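Long-range contacts in copper homeostasis protein cutF (PDB 2Z4I), which is an outer-membrane lipoprotein that activates the Cpx signalling pathway and takes part in copper homeostasis and in adhesion of cells to hydrophobic surfaces: residues 37-42 and 49-54; 154-159 and 197-202. The protein carries 1 engineered substitution. One frame throughout, in Å; residues are numbered along the deposited sequence.

Interaction 1. Residues 37-42 and 49-54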
ATOM      1  N   ILE A  37      -4.559  18.811   5.981  1.00 41.46           N
ATOM      2  CA  ILE A  37      -4.906  19.793   6.988  1.00 37.42           C
ATOM      3  C   ILE A  37      -5.328  19.123   8.292  1.00 37.17           C
ATOM      4  O   ILE A  37      -6.334  18.412   8.335  1.00 35.79           O
ATOM      5  CB  ILE A  37      -6.055  20.692   6.510  1.00 36.06           C
ATOM      6  CG1 ILE A  37      -5.731  21.289   5.149  1.00 37.13           C
ATOM      7  CG2 ILE A  37      -6.238  21.838   7.459  1.00 35.92           C
ATOM      8  CD1 ILE A  37      -6.831  22.186   4.597  1.00 36.24           C
ATOM      9  N   GLU A  38      -4.539  19.347   9.344  1.00 36.13           N
ATOM     10  CA  GLU A  38      -4.817  18.817  10.674  1.00 35.95           C
ATOM     11  C   GLU A  38      -5.982  19.622  11.229  1.00 35.17           C
ATOM     12  O   GLU A  38      -5.822  20.786  11.592  1.00 35.41           O
ATOM     13  CB  GLU A  38      -3.619  19.009  11.594  1.00 36.79           C
ATOM     14  CG  GLU A  38      -2.488  18.043  11.409  1.00 40.29           C
ATOM     15  CD  GLU A  38      -1.359  18.327  12.384  1.00 44.87           C
ATOM     16  OE1 GLU A  38      -1.622  18.354  13.615  1.00 47.44           O
ATOM     17  OE2 GLU A  38      -0.209  18.531  11.924  1.00 45.58           O
ATOM     18  N   THR A  39      -7.144  18.992  11.320  1.00 34.21           N
ATOM     19  CA  THR A  39      -8.347  19.665  11.789  1.00 31.38           C
ATOM     20  C   THR A  39      -8.813  19.197  13.153  1.00 31.44           C
ATOM     21  O   THR A  39      -8.748  18.014  13.476  1.00 33.82           O
ATOM     22  CB  THR A  39      -9.465  19.436  10.770  1.00 30.74           C
ATOM     23  OG1 THR A  39      -9.037  19.948   9.502  1.00 31.93           O
ATOM     24  CG2 THR A  39     -10.753  20.117  11.192  1.00 27.59           C
ATOM     25  N   SER A  40      -9.275  20.122  13.978  1.00 30.64           N
ATOM     26  CA  SER A  40      -9.779  19.729  15.286  1.00 31.18           C
ATOM     27  C   SER A  40     -10.885  20.692  15.633  1.00 30.01           C
ATOM     28  O   SER A  40     -10.686  21.909  15.592  1.00 29.03           O
ATOM     29  CB  SER A  40      -8.678  19.767  16.347  1.00 31.87           C
ATOM     30  OG  SER A  40      -8.067  21.038  16.390  1.00 35.11           O
ATOM     31  N   LEU A  41     -12.053  20.129  15.938  1.00 28.58           N
ATOM     32  CA  LEU A  41     -13.239  20.899  16.286  1.00 28.55           C
ATOM     33  C   LEU A  41     -13.591  20.612  17.727  1.00 29.96           C
ATOM     34  O   LEU A  41     -13.601  19.452  18.150  1.00 30.00           O
ATOM     35  CB  LEU A  41     -14.404  20.513  15.374  1.00 25.99           C
ATOM     36  CG  LEU A  41     -15.809  20.989  15.751  1.00 25.67           C
ATOM     37  CD1 LEU A  41     -15.857  22.500  15.852  1.00 25.25           C
ATOM     38  CD2 LEU A  41     -16.793  20.508  14.697  1.00 25.92           C
ATOM     39  N   PHE A  42     -13.873  21.677  18.477  1.00 31.40           N
ATOM     40  CA  PHE A  42     -14.202  21.566  19.889  1.00 32.37           C
ATOM     41  C   PHE A  42     -15.560  22.166  20.184  1.00 35.10           C
ATOM     42  O   PHE A  42     -15.777  23.374  20.010  1.00 35.22           O
ATOM     43  CB  PHE A  42     -13.147  22.283  20.715  1.00 30.83           C
ATOM     44  CG  PHE A  42     -11.785  21.685  20.599  1.00 30.01           C
ATOM     45  CD1 PHE A  42     -11.324  20.787  21.546  1.00 31.83           C
ATOM     46  CD2 PHE A  42     -10.965  22.000  19.531  1.00 29.98           C
ATOM     47  CE1 PHE A  42     -10.063  20.211  21.432  1.00 30.78           C
ATOM     48  CE2 PHE A  42      -9.707  21.426  19.411  1.00 31.91           C
ATOM     49  CZ  PHE A  42      -9.260  20.530  20.367  1.00 31.15           C
ATOM     50  N   TRP A  49     -17.936  27.028  19.964  1.00 33.80           N
ATOM     51  CA  TRP A  49     -17.016  26.061  19.395  1.00 32.90           C
ATOM     52  C   TRP A  49     -15.756  26.784  18.959  1.00 34.56           C
ATOM     53  O   TRP A  49     -15.743  28.001  18.772  1.00 32.76           O
ATOM     54  CB  TRP A  49     -17.629  25.379  18.169  1.00 28.80           C
ATOM     55  CG  TRP A  49     -18.033  26.345  17.073  1.00 26.22           C
ATOM     56  CD1 TRP A  49     -19.219  27.019  16.969  1.00 25.14           C
ATOM     57  CD2 TRP A  49     -17.242  26.760  15.951  1.00 22.39           C
ATOM     58  NE1 TRP A  49     -19.216  27.823  15.855  1.00 23.33           N
ATOM     59  CE2 TRP A  49     -18.016  27.682  15.210  1.00 22.62           C
ATOM     60  CE3 TRP A  49     -15.960  26.442  15.498  1.00 21.56           C
ATOM     61  CZ2 TRP A  49     -17.546  28.289  14.036  1.00 22.04           C
ATOM     62  CZ3 TRP A  49     -15.488  27.047  14.324  1.00 20.12           C
ATOM     63  CH2 TRP A  49     -16.284  27.958  13.611  1.00 20.39           C
ATOM     64  N   VAL A  50     -14.695  26.012  18.785  1.00 37.62           N
ATOM     65  CA  VAL A  50     -13.426  26.558  18.345  1.00 39.02           C
ATOM     66  C   VAL A  50     -12.848  25.496  17.435  1.00 37.76           C
ATOM     67  O   VAL A  50     -12.877  24.305  17.763  1.00 37.94           O
ATOM     68  CB  VAL A  50     -12.466  26.815  19.546  1.00 40.59           C
ATOM     69  CG1 VAL A  50     -12.052  25.494  20.180  1.00 39.87           C
ATOM     70  CG2 VAL A  50     -11.247  27.607  19.076  1.00 41.08           C
HETATM   71  N   MSE A  51     -12.364  25.925  16.279  1.00 37.14           N
HETATM   72  CA  MSE A  51     -11.781  25.004  15.323  1.00 38.80           C
HETATM   73  C   MSE A  51     -10.350  25.395  15.025  1.00 37.85           C
HETATM   74  O   MSE A  51     -10.021  26.577  14.948  1.00 38.48           O
HETATM   75  CB  MSE A  51     -12.574  25.001  14.026  1.00 42.01           C
HETATM   76  CG  MSE A  51     -11.993  24.063  12.997  1.00 46.36           C
HETATM   77 SE   MSE A  51     -13.168  23.850  11.501  1.00 57.47          SE
HETATM   78  CE  MSE A  51     -14.425  22.619  12.328  1.00 50.00           C
ATOM     79  N   ASN A  52      -9.498  24.398  14.852  1.00 36.10           N
ATOM     80  CA  ASN A  52      -8.113  24.663  14.566  1.00 35.85           C
ATOM     81  C   ASN A  52      -7.725  23.938  13.300  1.00 36.72           C
ATOM     82  O   ASN A  52      -8.052  22.763  13.128  1.00 38.02           O
ATOM     83  CB  ASN A  52      -7.243  24.165  15.713  1.00 35.57           C
ATOM     84  CG  ASN A  52      -5.786  24.567  15.557  1.00 35.34           C
ATOM     85  OD1 ASN A  52      -4.889  23.807  15.903  1.00 37.29           O
ATOM     86  ND2 ASN A  52      -5.547  25.769  15.054  1.00 31.76           N
ATOM     87  N   GLU A  53      -7.030  24.631  12.409  1.00 35.37           N
ATOM     88  CA  GLU A  53      -6.584  24.000  11.184  1.00 35.59           C
ATOM     89  C   GLU A  53      -5.094  24.209  11.034  1.00 35.83           C
ATOM     90  O   GLU A  53      -4.633  25.341  11.057  1.00 36.19           O
ATOM     91  CB  GLU A  53      -7.298  24.597   9.978  1.00 36.51           C
ATOM     92  CG  GLU A  53      -8.801  24.456  10.012  1.00 38.94           C
ATOM     93  CD  GLU A  53      -9.449  25.030   8.775  1.00 40.99           C
ATOM     94  OE1 GLU A  53     -10.641  25.374   8.840  1.00 43.43           O
ATOM     95  OE2 GLU A  53      -8.765  25.134   7.733  1.00 42.39           O
ATOM     96  N   ARG A  54      -4.347  23.120  10.885  1.00 36.70           N
ATOM     97  CA  ARG A  54      -2.905  23.193  10.717  1.00 37.70           C
ATOM     98  C   ARG A  54      -2.508  22.549   9.392  1.00 39.42           C
ATOM     99  O   ARG A  54      -2.957  21.461   9.068  1.00 40.34           O
ATOM    100  CB  ARG A  54      -2.214  22.495  11.870  1.00 39.54           C
ATOM    101  CG  ARG A  54      -0.730  22.653  11.817  1.00 44.96           C
ATOM    102  CD  ARG A  54      -0.030  22.029  13.002  1.00 49.09           C
ATOM    103  NE  ARG A  54       1.364  21.801  12.647  1.00 55.35           N
ATOM    104  CZ  ARG A  54       2.251  22.768  12.429  1.00 57.83           C
ATOM    105  NH1 ARG A  54       1.887  24.044  12.549  1.00 58.71           N
ATOM    106  NH2 ARG A  54       3.489  22.460  12.049  1.00 58.04           N
TER
HETATM  107  O   HOH W   1      -5.800  21.131  14.401  1.00 34.61           O
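The carbonyl oxygen Glu-38 O is approached by three groups: Arg-54 N donates to it from 2.9 Å, the CA-H of Glu-53 points at it, and water 1 lies 2.8 Å away. It belongs to an antiparallel β-hairpin of the N-terminal barrel, in which hydrogen-bonded pairs Glu-38/Arg-54, Ser-40/Asn-52 and Phe-42/Val-50 alternate with non-hydrogen-bonded Thr-39/Glu-53 and Leu-41/Met-51. Over these residues the two strand axes run 170° apart in direction. Each hydrogen-bonded pair is closed by two bonds, among them Glu-38 N to Arg-54 O at 2.7 Å.

On the Ser-40 and Asn-52 face, water 1 lies 3.0 Å from Ser-40 OG and 3.2 Å from Asn-52 OD1, though it has more acceptors in reach than protons to give and need not serve all of them at once. Farther along, Val-50 CG1 runs alongside Phe-42, against its CB, while Val-50 O sits at the ring edge. Leu-41, Trp-49 and Met-51 occupy the other face, where Leu-41 and Trp-49 both touch Leu-80 of strand 77-82. The selenomethionine Met-51 is extended as far as SE and then bends (chi3 -78°), bringing its terminal methyl back against the leucine: CE lies 3.7 Å from Leu-41 CB and 3.8 Å from Leu-41 CD1.

Interaction 2. Residues 154-159 and 197-202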
ATOM      1  N   ALA A 154      20.432 -18.067  -7.963  1.00 35.94           N
ATOM      2  CA  ALA A 154      21.543 -17.987  -7.023  1.00 35.56           C
ATOM      3  C   ALA A 154      21.971 -19.393  -6.630  1.00 35.98           C
ATOM      4  O   ALA A 154      21.127 -20.231  -6.307  1.00 36.72           O
ATOM      5  CB  ALA A 154      21.131 -17.198  -5.779  1.00 33.49           C
ATOM      6  N   ASN A 155      23.276 -19.656  -6.668  1.00 34.09           N
ATOM      7  CA  ASN A 155      23.777 -20.971  -6.301  1.00 31.44           C
ATOM      8  C   ASN A 155      23.271 -21.370  -4.946  1.00 31.91           C
ATOM      9  O   ASN A 155      23.250 -20.558  -4.031  1.00 32.91           O
ATOM     10  CB  ASN A 155      25.298 -20.993  -6.273  1.00 28.04           C
ATOM     11  CG  ASN A 155      25.885 -21.086  -7.637  1.00 27.00           C
ATOM     12  OD1 ASN A 155      25.699 -20.193  -8.463  1.00 29.68           O
ATOM     13  ND2 ASN A 155      26.586 -22.176  -7.901  1.00 23.68           N
ATOM     14  N   ASN A 156      22.860 -22.627  -4.834  1.00 33.29           N
ATOM     15  CA  ASN A 156      22.370 -23.182  -3.582  1.00 34.95           C
ATOM     16  C   ASN A 156      22.621 -24.682  -3.611  1.00 37.42           C
ATOM     17  O   ASN A 156      21.928 -25.434  -4.294  1.00 37.61           O
ATOM     18  CB  ASN A 156      20.887 -22.907  -3.419  1.00 35.52           C
ATOM     19  CG  ASN A 156      20.363 -23.411  -2.112  1.00 36.89           C
ATOM     20  OD1 ASN A 156      20.168 -24.607  -1.929  1.00 40.77           O
ATOM     21  ND2 ASN A 156      20.151 -22.503  -1.178  1.00 37.95           N
ATOM     22  N   ALA A 157      23.638 -25.101  -2.869  1.00 40.17           N
ATOM     23  CA  ALA A 157      24.050 -26.494  -2.798  1.00 41.77           C
ATOM     24  C   ALA A 157      22.909 -27.492  -2.829  1.00 43.01           C
ATOM     25  O   ALA A 157      22.773 -28.264  -3.778  1.00 42.18           O
ATOM     26  CB  ALA A 157      24.872 -26.708  -1.553  1.00 42.87           C
ATOM     27  N   GLU A 158      22.092 -27.469  -1.782  1.00 44.55           N
ATOM     28  CA  GLU A 158      20.975 -28.392  -1.668  1.00 45.92           C
ATOM     29  C   GLU A 158      20.071 -28.430  -2.884  1.00 45.21           C
ATOM     30  O   GLU A 158      19.713 -29.511  -3.362  1.00 45.64           O
ATOM     31  CB  GLU A 158      20.142 -28.080  -0.430  1.00 47.88           C
ATOM     32  CG  GLU A 158      19.291 -29.256  -0.006  1.00 53.70           C
ATOM     33  CD  GLU A 158      20.006 -30.593  -0.238  1.00 58.18           C
ATOM     34  OE1 GLU A 158      20.062 -31.042  -1.408  1.00 59.91           O
ATOM     35  OE2 GLU A 158      20.525 -31.187   0.742  1.00 59.09           O
ATOM     36  N   LEU A 159      19.692 -27.263  -3.390  1.00 42.94           N
ATOM     37  CA  LEU A 159      18.835 -27.236  -4.560  1.00 42.19           C
ATOM     38  C   LEU A 159      19.515 -28.013  -5.693  1.00 43.46           C
ATOM     39  O   LEU A 159      18.928 -28.918  -6.273  1.00 44.32           O
ATOM     40  CB  LEU A 159      18.575 -25.797  -4.982  1.00 38.32           C
ATOM     41  CG  LEU A 159      17.430 -25.601  -5.972  1.00 36.09           C
ATOM     42  CD1 LEU A 159      16.120 -26.005  -5.325  1.00 33.45           C
ATOM     43  CD2 LEU A 159      17.370 -24.141  -6.402  1.00 34.20           C
ATOM     44  N   LEU A 197      17.526 -14.910  -9.493  1.00 33.15           N
ATOM     45  CA  LEU A 197      16.503 -15.494  -8.634  1.00 33.61           C
ATOM     46  C   LEU A 197      17.104 -16.153  -7.414  1.00 34.23           C
ATOM     47  O   LEU A 197      17.904 -17.085  -7.533  1.00 34.17           O
ATOM     48  CB  LEU A 197      15.678 -16.539  -9.383  1.00 34.04           C
ATOM     49  CG  LEU A 197      14.501 -17.066  -8.555  1.00 34.15           C
ATOM     50  CD1 LEU A 197      13.485 -15.945  -8.431  1.00 36.98           C
ATOM     51  CD2 LEU A 197      13.848 -18.270  -9.210  1.00 34.35           C
ATOM     52  N   ALA A 198      16.703 -15.675  -6.240  1.00 33.44           N
ATOM     53  CA  ALA A 198      17.193 -16.221  -4.981  1.00 33.11           C
ATOM     54  C   ALA A 198      16.085 -17.062  -4.362  1.00 34.00           C
ATOM     55  O   ALA A 198      14.988 -16.565  -4.105  1.00 35.87           O
ATOM     56  CB  ALA A 198      17.583 -15.088  -4.039  1.00 29.71           C
ATOM     57  N   PRO A 199      16.345 -18.354  -4.127  1.00 34.15           N
ATOM     58  CA  PRO A 199      15.308 -19.207  -3.529  1.00 34.19           C
ATOM     59  C   PRO A 199      14.995 -18.838  -2.078  1.00 34.44           C
ATOM     60  O   PRO A 199      15.836 -18.278  -1.391  1.00 36.55           O
ATOM     61  CB  PRO A 199      15.901 -20.607  -3.662  1.00 34.74           C
ATOM     62  CG  PRO A 199      17.412 -20.345  -3.610  1.00 33.90           C
ATOM     63  CD  PRO A 199      17.538 -19.136  -4.504  1.00 33.80           C
ATOM     64  N   ASP A 200      13.779 -19.134  -1.622  1.00 35.53           N
ATOM     65  CA  ASP A 200      13.370 -18.848  -0.245  1.00 34.97           C
ATOM     66  C   ASP A 200      12.926 -20.122   0.455  1.00 35.97           C
ATOM     67  O   ASP A 200      12.638 -20.103   1.656  1.00 36.64           O
ATOM     68  CB  ASP A 200      12.202 -17.871  -0.184  1.00 36.21           C
ATOM     69  CG  ASP A 200      12.597 -16.441  -0.499  1.00 39.00           C
ATOM     70  OD1 ASP A 200      12.508 -16.049  -1.688  1.00 41.95           O
ATOM     71  OD2 ASP A 200      12.980 -15.703   0.442  1.00 39.58           O
ATOM     72  N   THR A 201      12.847 -21.219  -0.296  1.00 35.54           N
ATOM     73  CA  THR A 201      12.435 -22.509   0.265  1.00 36.79           C
ATOM     74  C   THR A 201      13.095 -23.646  -0.510  1.00 38.73           C
ATOM     75  O   THR A 201      13.590 -23.443  -1.625  1.00 39.23           O
ATOM     76  CB  THR A 201      10.902 -22.739   0.151  1.00 35.85           C
ATOM     77  OG1 THR A 201      10.574 -23.161  -1.185  1.00 33.53           O
ATOM     78  CG2 THR A 201      10.140 -21.476   0.473  1.00 34.51           C
ATOM     79  N   ALA A 202      13.100 -24.843   0.073  1.00 39.13           N
ATOM     80  CA  ALA A 202      13.661 -25.997  -0.616  1.00 40.22           C
ATOM     81  C   ALA A 202      12.790 -26.161  -1.848  1.00 42.76           C
ATOM     82  O   ALA A 202      11.659 -25.671  -1.890  1.00 44.36           O
ATOM     83  CB  ALA A 202      13.561 -27.223   0.247  1.00 38.14           C
TER
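With CG anti to the backbone N (chi1 -177°) and the amide twisted by a chi2 of -75°, Asn-156 reaches toward Pro-199 and toward its own helix at once. Its ND2 rests 4.3 Å from Pro-199 CG, a loose contact of amide against proline ring, while OD1 accepts from Leu-159 N at 3.1 Å. That hydrogen bond is nearly straight (167°), lies in the amide plane and uses a lone pair of OD1, making Asn-156 the N-cap of helix 157-167. The backbone N of this same residue is held by Glu-160 OE1.

Two residues earlier the chain is still tied to strand 194-199: Ala-154 N donates to Leu-197 O at 2.7 Å. The methyl of Ala-154 points at the strand, with CB 4.1 Å from Ala-198 CA and 4.3 Å from Pro-199 CD. Since Leu-197 also bonds to the backbone of Met-152, it is gripped by residues two apart, a pattern consistent with parallel pairing. Leu-159 and Leu-197 both turn side chains to strand 127-135. Such a pairing of strands 150-152 and 194-199, with a capped helix following the former, would match the parallel closure of the OB-fold barrel.

Interactions 1 and 2 belong to different domains and do not touch: their centres are 55 Å apart, their nearest atoms about 38 Å, and they lie on opposite sides of the chain's centre. Residues 37-42 and 49-54 join sequence neighbours in the N-terminal barrel, whereas 154-159 and 197-202 bring together chain parts 38 residues apart in the C-terminal OB domain. Strand 34-43 of interaction 1 begins at Cys-34, whose disulfide to Cys-31 closes the CXXC motif. Near interaction 2, strand 127-135, touched by Leu-159 and Leu-197, overlaps a region that might contain a copper-binding motif. The wide separation accords with two linker-joined barrels that swap between subunits in the crystal, although the protein is probably a monomer in vivo.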